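Long-range contacts in erythromycin C-12 hydroxylase (Saccharopolyspora erythraea, PDB 2JJN), which uses a heme b group and molecular oxygen to hydroxylate erythromycin D at C-12, giving erythromycin C in antibiotic biosynthesis: residues G23-T28 with L386-Q391; V254-E259 with R283-F288. The protein carries 2 engineered substitutions. One frame throughout, in Å; residues are numbered along the deposited sequence. Where two conformers were deposited one is given.

Contact 1: residues G23-T28 with L386-Q391. With SO4 (sulfate ion), chain C.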
loop_
_atom_site.group_PDB
_atom_site.type_symbol
_atom_site.label_atom_id
_atom_site.label_comp_id
_atom_site.label_asym_id
_atom_site.label_seq_id
_atom_site.Cartn_x
_atom_site.Cartn_y
_atom_site.Cartn_z
ATOM N N GLY A 23 -3.519 -10.978 -15.259
ATOM C CA GLY A 23 -4.203 -10.050 -14.342
ATOM C C GLY A 23 -4.012 -10.438 -12.878
ATOM O O GLY A 23 -3.593 -11.566 -12.562
ATOM N N MET A 24 -4.323 -9.513 -11.976
ATOM C CA MET A 24 -4.079 -9.777 -10.535
ATOM C C MET A 24 -5.142 -10.649 -9.927
ATOM O O MET A 24 -4.921 -11.220 -8.889
ATOM C CB MET A 24 -4.026 -8.493 -9.713
ATOM C CG MET A 24 -3.049 -7.447 -10.194
ATOM S SD MET A 24 -1.342 -7.936 -9.780
ATOM C CE MET A 24 -0.533 -6.411 -10.223
ATOM N N ALA A 25 -6.315 -10.740 -10.548
ATOM C CA ALA A 25 -7.440 -11.408 -9.890
ATOM C C ALA A 25 -7.280 -12.892 -9.694
ATOM O O ALA A 25 -7.750 -13.435 -8.690
ATOM C CB ALA A 25 -8.711 -11.131 -10.635
ATOM N N ASP A 26 -6.664 -13.580 -10.662
ATOM C CA ASP A 26 -6.387 -14.994 -10.514
ATOM C C ASP A 26 -5.029 -15.153 -9.887
ATOM O O ASP A 26 -4.020 -15.272 -10.579
ATOM C CB ASP A 26 -6.420 -15.683 -11.878
ATOM C CG ASP A 26 -6.361 -17.209 -11.780
ATOM O OD1 ASP A 26 -5.893 -17.783 -10.761
ATOM O OD2 ASP A 26 -6.781 -17.876 -12.771
ATOM N N GLU A 27 -5.008 -15.183 -8.561
ATOM C CA GLU A 27 -3.730 -15.130 -7.851
ATOM C C GLU A 27 -2.882 -16.361 -8.131
ATOM O O GLU A 27 -1.657 -16.249 -8.324
ATOM C CB GLU A 27 -3.996 -14.962 -6.364
ATOM C CG GLU A 27 -2.772 -14.937 -5.500
ATOM C CD GLU A 27 -3.149 -15.069 -4.058
ATOM O OE1 GLU A 27 -3.422 -14.014 -3.435
ATOM O OE2 GLU A 27 -3.123 -16.244 -3.589
ATOM N N THR A 28 -3.507 -17.532 -8.156
ATOM C CA THR A 28 -2.750 -18.756 -8.381
ATOM C C THR A 28 -2.070 -18.749 -9.756
ATOM O O THR A 28 -0.869 -19.122 -9.866
ATOM C CB THR A 28 -3.661 -19.981 -8.258
ATOM O OG1 THR A 28 -4.152 -19.975 -6.909
ATOM C CG2 THR A 28 -2.854 -21.314 -8.538
ATOM N N LEU A 386 -15.118 -14.120 -4.500
ATOM C CA LEU A 386 -14.708 -12.757 -4.211
ATOM C C LEU A 386 -14.424 -11.970 -5.459
ATOM O O LEU A 386 -13.993 -12.538 -6.473
ATOM C CB LEU A 386 -13.476 -12.771 -3.317
ATOM C CG LEU A 386 -13.707 -13.426 -1.958
ATOM C CD1 LEU A 386 -12.366 -13.610 -1.264
ATOM C CD2 LEU A 386 -14.577 -12.553 -1.108
ATOM N N ARG A 387 -14.631 -10.662 -5.355
ATOM C CA ARG A 387 -14.306 -9.736 -6.405
ATOM C C ARG A 387 -12.893 -9.193 -6.149
ATOM O O ARG A 387 -12.704 -8.288 -5.364
ATOM C CB ARG A 387 -15.289 -8.574 -6.431
ATOM C CG ARG A 387 -16.524 -8.784 -7.309
ATOM C CD ARG A 387 -17.781 -9.022 -6.501
ATOM N NE ARG A 387 -18.066 -7.957 -5.537
ATOM C CZ ARG A 387 -19.281 -7.670 -5.081
ATOM N NH1 ARG A 387 -20.338 -8.355 -5.512
ATOM N NH2 ARG A 387 -19.447 -6.692 -4.202
ATOM N N HIS A 388 -11.923 -9.776 -6.829
ATOM C CA HIS A 388 -10.525 -9.338 -6.707
ATOM C C HIS A 388 -10.284 -8.092 -7.516
ATOM O O HIS A 388 -10.911 -7.893 -8.591
ATOM C CB HIS A 388 -9.601 -10.431 -7.243
ATOM C CG HIS A 388 -9.488 -11.610 -6.354
ATOM N ND1 HIS A 388 -8.292 -11.992 -5.787
ATOM C CD2 HIS A 388 -10.414 -12.497 -5.922
ATOM C CE1 HIS A 388 -8.480 -13.082 -5.067
ATOM N NE2 HIS A 388 -9.760 -13.405 -5.126
ATOM N N PHE A 389 -9.396 -7.224 -7.020
ATOM C CA PHE A 389 -8.853 -6.179 -7.892
ATOM C C PHE A 389 -8.125 -6.857 -9.063
ATOM O O PHE A 389 -7.437 -7.890 -8.904
ATOM C CB PHE A 389 -7.891 -5.272 -7.119
ATOM C CG PHE A 389 -8.578 -4.385 -6.133
ATOM C CD1 PHE A 389 -9.257 -3.248 -6.547
ATOM C CD2 PHE A 389 -8.601 -4.693 -4.784
ATOM C CE1 PHE A 389 -9.898 -2.446 -5.636
ATOM C CE2 PHE A 389 -9.256 -3.873 -3.844
ATOM C CZ PHE A 389 -9.948 -2.748 -4.307
ATOM N N GLU A 390 -8.304 -6.324 -10.264
ATOM C CA GLU A 390 -7.643 -6.908 -11.408
ATOM C C GLU A 390 -6.330 -6.216 -11.722
ATOM O O GLU A 390 -5.502 -6.740 -12.470
ATOM C CB GLU A 390 -8.528 -6.791 -12.644
ATOM C CG GLU A 390 -9.968 -7.202 -12.397
ATOM C CD GLU A 390 -10.564 -8.009 -13.530
ATOM O OE1 GLU A 390 -10.228 -7.751 -14.711
ATOM O OE2 GLU A 390 -11.371 -8.909 -13.227
ATOM N N GLN A 391 -6.139 -5.033 -11.161
ATOM C CA GLN A 391 -4.900 -4.304 -11.391
ATOM C C GLN A 391 -4.389 -3.602 -10.159
ATOM O O GLN A 391 -5.143 -3.306 -9.199
ATOM C CB GLN A 391 -5.048 -3.324 -12.561
ATOM C CG GLN A 391 -6.479 -2.951 -12.839
ATOM C CD GLN A 391 -6.620 -1.801 -13.813
ATOM O OE1 GLN A 391 -6.170 -1.871 -14.971
ATOM N NE2 GLN A 391 -7.241 -0.724 -13.342
HETATM S S SO4 C . -11.948 -16.547 -4.225
HETATM O O1 SO4 C . -13.358 -16.481 -3.878
HETATM O O2 SO4 C . -11.629 -15.395 -5.038
HETATM O O3 SO4 C . -11.670 -17.770 -4.973
HETATM O O4 SO4 C . -11.103 -16.593 -3.026
HETATM O O HOH W 1 -5.840 -10.789 -6.390
#

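Contact 2: residues V254-E259 with R283-F288. With HEM (protoporphyrin IX containing Fe), chain B.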
loop_
_atom_site.group_PDB
_atom_site.type_symbol
_atom_site.label_atom_id
_atom_site.label_comp_id
_atom_site.label_asym_id
_atom_site.label_seq_id
_atom_site.Cartn_x
_atom_site.Cartn_y
_atom_site.Cartn_z
ATOM N N VAL A 254 -7.139 -11.367 6.923
ATOM C CA VAL A 254 -8.226 -12.291 7.258
ATOM C C VAL A 254 -8.353 -13.439 6.261
ATOM O O VAL A 254 -8.567 -14.630 6.650
ATOM C CB VAL A 254 -9.563 -11.514 7.367
ATOM C CG1 VAL A 254 -10.725 -12.522 7.564
ATOM C CG2 VAL A 254 -9.427 -10.540 8.545
ATOM N N ARG A 255 -8.160 -13.143 4.969
ATOM C CA ARG A 255 -8.169 -14.216 3.961
ATOM C C ARG A 255 -7.090 -15.280 4.200
ATOM O O ARG A 255 -7.350 -16.505 4.096
ATOM C CB ARG A 255 -7.973 -13.633 2.556
ATOM C CG ARG A 255 -9.148 -13.045 1.912
ATOM C CD ARG A 255 -8.894 -13.232 0.360
ATOM N NE ARG A 255 -7.850 -12.293 -0.049
ATOM C CZ ARG A 255 -7.027 -12.409 -1.099
ATOM N NH1 ARG A 255 -6.981 -13.516 -1.860
ATOM N NH2 ARG A 255 -6.196 -11.390 -1.349
ATOM N N THR A 256 -5.904 -14.795 4.594
ATOM C CA THR A 256 -4.780 -15.731 4.780
ATOM C C THR A 256 -4.961 -16.582 6.050
ATOM O O THR A 256 -4.713 -17.801 6.042
ATOM C CB THR A 256 -3.485 -14.983 4.778
ATOM O OG1 THR A 256 -3.379 -14.201 3.574
ATOM C CG2 THR A 256 -2.315 -15.965 4.786
ATOM N N LEU A 257 -5.388 -15.937 7.140
ATOM C CA LEU A 257 -5.704 -16.711 8.328
ATOM C C LEU A 257 -6.834 -17.703 8.089
ATOM O O LEU A 257 -6.801 -18.802 8.654
ATOM C CB LEU A 257 -6.054 -15.788 9.498
ATOM C CG LEU A 257 -4.932 -14.904 9.969
ATOM C CD1 LEU A 257 -5.444 -13.902 11.057
ATOM C CD2 LEU A 257 -3.820 -15.797 10.586
ATOM N N ASP A 258 -7.818 -17.345 7.248
ATOM C CA ASP A 258 -8.918 -18.276 6.998
ATOM C C ASP A 258 -8.370 -19.531 6.269
ATOM O O ASP A 258 -8.955 -20.615 6.389
ATOM C CB ASP A 258 -9.920 -17.533 6.114
ATOM C CG ASP A 258 -11.263 -18.268 5.944
ATOM O OD1 ASP A 258 -11.677 -18.999 6.880
ATOM O OD2 ASP A 258 -11.866 -18.054 4.869
ATOM N N GLU A 259 -7.266 -19.380 5.537
ATOM C CA GLU A 259 -6.611 -20.504 4.838
ATOM C C GLU A 259 -5.746 -21.311 5.779
ATOM O O GLU A 259 -5.445 -22.479 5.505
ATOM C CB GLU A 259 -5.766 -19.991 3.658
ATOM C CG GLU A 259 -6.639 -19.410 2.534
ATOM C CD GLU A 259 -5.804 -18.622 1.521
ATOM O OE1 GLU A 259 -4.616 -18.439 1.772
ATOM O OE2 GLU A 259 -6.366 -18.160 0.513
ATOM N N ARG A 283 4.492 -10.270 3.571
ATOM C CA ARG A 283 5.397 -10.982 2.628
ATOM C C ARG A 283 4.568 -11.789 1.617
ATOM O O ARG A 283 4.825 -11.793 0.384
ATOM C CB ARG A 283 6.365 -11.897 3.369
ATOM C CG ARG A 283 7.363 -12.560 2.425
ATOM C CD ARG A 283 8.113 -13.687 3.175
ATOM N NE ARG A 283 7.221 -14.827 3.505
ATOM C CZ ARG A 283 6.916 -15.793 2.632
ATOM N NH1 ARG A 283 7.423 -15.749 1.380
ATOM N NH2 ARG A 283 6.091 -16.793 2.966
ATOM N N TYR A 284 3.570 -12.512 2.140
ATOM C CA TYR A 284 2.844 -13.472 1.366
ATOM C C TYR A 284 1.914 -12.832 0.309
ATOM O O TYR A 284 1.834 -13.333 -0.827
ATOM C CB TYR A 284 2.072 -14.346 2.389
ATOM C CG TYR A 284 1.491 -15.627 1.871
ATOM C CD1 TYR A 284 2.319 -16.699 1.573
ATOM C CD2 TYR A 284 0.120 -15.766 1.772
ATOM C CE1 TYR A 284 1.738 -17.916 1.144
ATOM C CE2 TYR A 284 -0.457 -16.964 1.358
ATOM C CZ TYR A 284 0.338 -17.996 1.055
ATOM O OH TYR A 284 -0.321 -19.157 0.627
ATOM N N ARG A 285 1.228 -11.769 0.717
ATOM C CA ARG A 285 0.234 -11.101 -0.131
ATOM C C ARG A 285 0.444 -9.573 -0.000
ATOM O O ARG A 285 -0.372 -8.865 0.570
ATOM C CB ARG A 285 -1.169 -11.525 0.285
ATOM C CG ARG A 285 -1.578 -12.881 -0.290
ATOM C CD ARG A 285 -2.951 -13.258 0.189
ATOM N NE ARG A 285 -3.448 -14.383 -0.635
ATOM C CZ ARG A 285 -4.062 -15.463 -0.150
ATOM N NH1 ARG A 285 -4.290 -15.640 1.153
ATOM N NH2 ARG A 285 -4.478 -16.399 -1.022
ATOM N N PRO A 286 1.534 -9.086 -0.565
ATOM C CA PRO A 286 1.864 -7.625 -0.500
ATOM C C PRO A 286 0.759 -6.815 -1.158
ATOM O O PRO A 286 0.361 -7.130 -2.263
ATOM C CB PRO A 286 3.166 -7.515 -1.303
ATOM C CG PRO A 286 3.227 -8.747 -2.175
ATOM C CD PRO A 286 2.536 -9.847 -1.339
ATOM N N PRO A 287 0.239 -5.793 -0.473
ATOM C CA PRO A 287 -0.815 -4.981 -1.080
ATOM C C PRO A 287 -0.412 -4.368 -2.406
ATOM O O PRO A 287 -1.255 -4.305 -3.302
ATOM C CB PRO A 287 -1.074 -3.930 -0.001
ATOM C CG PRO A 287 -0.761 -4.671 1.316
ATOM C CD PRO A 287 0.428 -5.478 0.954
ATOM N N PHE A 288 0.860 -3.948 -2.541
ATOM C CA PHE A 288 1.346 -3.417 -3.808
ATOM C C PHE A 288 2.330 -4.446 -4.357
ATOM O O PHE A 288 3.455 -4.552 -3.878
ATOM C CB PHE A 288 2.099 -2.111 -3.589
ATOM C CG PHE A 288 1.241 -0.934 -3.339
ATOM C CD1 PHE A 288 1.609 -0.042 -2.352
ATOM C CD2 PHE A 288 0.134 -0.671 -4.114
ATOM C CE1 PHE A 288 0.851 1.123 -2.125
ATOM C CE2 PHE A 288 -0.651 0.478 -3.886
ATOM C CZ PHE A 288 -0.278 1.352 -2.884
HETATM C CHA HEM B . 6.102 4.429 0.101
HETATM C CHB HEM B . 3.858 0.131 0.652
HETATM C CHC HEM B . 1.140 2.037 4.182
HETATM C CHD HEM B . 2.794 6.478 3.079
HETATM C C1A HEM B . 5.750 3.097 0.025
HETATM C C2A HEM B . 6.388 2.122 -0.867
HETATM C C3A HEM B . 5.764 0.949 -0.729
HETATM C C4A HEM B . 4.705 1.124 0.245
HETATM C CMA HEM B . 6.063 -0.366 -1.483
HETATM C CAA HEM B . 7.596 2.401 -1.781
HETATM C CBA HEM B . 7.172 3.034 -3.093
HETATM C CGA HEM B . 8.312 3.075 -4.113
HETATM O O1A HEM B . 9.448 2.624 -3.796
HETATM O O2A HEM B . 8.052 3.617 -5.234
HETATM C C1B HEM B . 2.924 0.281 1.678
HETATM C C2B HEM B . 2.131 -0.785 2.235
HETATM C C3B HEM B . 1.377 -0.258 3.227
HETATM C C4B HEM B . 1.707 1.161 3.282
HETATM C CMB HEM B . 2.254 -2.222 1.686
HETATM C CAB HEM B . 0.319 -0.898 4.148
HETATM C CBB HEM B . 0.460 -2.124 4.536
HETATM C C1C HEM B . 1.350 3.400 4.186
HETATM C C2C HEM B . 0.697 4.340 5.083
HETATM C C3C HEM B . 1.154 5.573 4.776
HETATM C C4C HEM B . 2.123 5.443 3.686
HETATM C CMC HEM B . -0.323 3.900 6.167
HETATM C CAC HEM B . 0.768 6.939 5.377
HETATM C CBC HEM B . 0.544 7.123 6.678
HETATM C C1D HEM B . 3.795 6.292 2.175
HETATM C C2D HEM B . 4.527 7.376 1.602
HETATM C C3D HEM B . 5.551 6.754 0.709
HETATM C C4D HEM B . 5.346 5.339 0.803
HETATM C CMD HEM B . 4.312 8.899 1.852
HETATM C CAD HEM B . 6.598 7.465 -0.168
HETATM C CBD HEM B . 7.940 7.615 0.574
HETATM C CGD HEM B . 8.970 8.202 -0.341
HETATM O O1D HEM B . 8.766 8.259 -1.566
HETATM O O2D HEM B . 10.022 8.622 0.185
HETATM N NA HEM B . 4.722 2.441 0.724
HETATM N NB HEM B . 2.624 1.490 2.300
HETATM N NC HEM B . 2.179 4.125 3.352
HETATM N ND HEM B . 4.309 5.077 1.678
HETATM FE FE HEM B . 3.569 3.237 2.118
HETATM O O HOH W 2 -2.721 -18.953 -0.301
HETATM O O HOH W 3 2.082 3.518 0.498
#

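Contact 1: residues G23-T28 with L386-Q391
The backbone carbonyl of Ala25 sits over one face of the His388 imidazole, with Ala25 O 3.2 Å above the ring plane and shifted toward the rim. Ala25 O is 3.3 Å from His388 ND1, but the angle is too poor for a hydrogen bond. Instead a water lies at the ring edge, in plane, 2.8 Å from His388 ND1. The same water donates to Met24 O and so bridges the two segments. The methyl of Ala25 packs beside the base of the histidine, CB to CB 3.6 Å. Here the lead-in to the first helix, 27-40, runs against the loop between strands 378-379 and 400-402 of the cytochrome P450 fold. Met24 N donates an almost straight bond of 3.1 Å to Glu390 O, approaching from above the carbonyl plane. The CB of Met24 is directed at the other segment. In one of its two conformers, Met24 CG lies beside its own backbone N (chi1 -54°) and 3.4 Å from Glu390 O. The side chain also touches Pro289. Across the imidazole, His388 NE2 donates to sulfate O2 at 2.7 Å in a bent bond. Leu386 N holds sulfate O1, and Arg381 and Arg385 also bind this ion, probably from the crystallisation liquor.

Contact 2: residues V254-E259 with R283-F288
The guanidinium of Arg285 has Tyr284 at one face and Arg255 at the other, both toward the rim. Tyr284 CE2 lies 4.0 Å above its plane. Arg255 NH1 lies 3.6 Å from the plane on the opposite side, and the two guanidinium planes are 32° apart. At the edge stand Thr256 and Glu259. The Glu259 carboxylate meets the guanidinium head-on, and both end nitrogens of Arg285 hold it, one to each oxygen. Arg285 NH2 donates to Glu259 OE2 at 3.0 Å, on its syn lone pair. Arg285 NH1 donates to Glu259 OE1 at 2.9 Å, from above the carboxylate plane. The planes of the two groups are 57° apart, so the pair is twisted. Arg285 NH1 also donates to Thr256 OG1 at 3.0 Å, close to the guanidinium plane. The extended chain from CG to NE carries the Arg285 head across to the helix. With Glu27 as a second carboxylate partner, the closeness of Arg255 is probably offset. The other branch of Thr256, CG2, meets Tyr284 CD2 at 3.9 Å. A water links Glu259 OE1 to Tyr284 OH. Arg255 NH2 and Thr256 OG1 are tied back to Asn252. Further along, Phe288 turns its ring edge to the heme. The contact joins the end of the long helix 228-259 to helix 274-284, the K helix, where Glu280 and Arg283 form the salt bridge of the ExxR motif of cytochromes P450.

From the N terminus, the chain first passes residues 23-28, just as helix 27-40 begins. It then runs through most of the protein before contact 1 closes a loop of 357 intervening residues at 386-391. Contact 2 is nested inside. It closes a short, mainly helical loop of 23 residues, from the end of helix 228-259 through helix 262-269 to the end of helix 274-284. The centres are 13 Å apart, and the two contacts touch. Glu27 OE1 forms a salt bridge of 2.8 Å with Arg285 NE, and His388 and Leu386 pack on Arg255. The N-terminal lead-in, that C-terminal loop and helices 228-259 and 274-284 are thus joined.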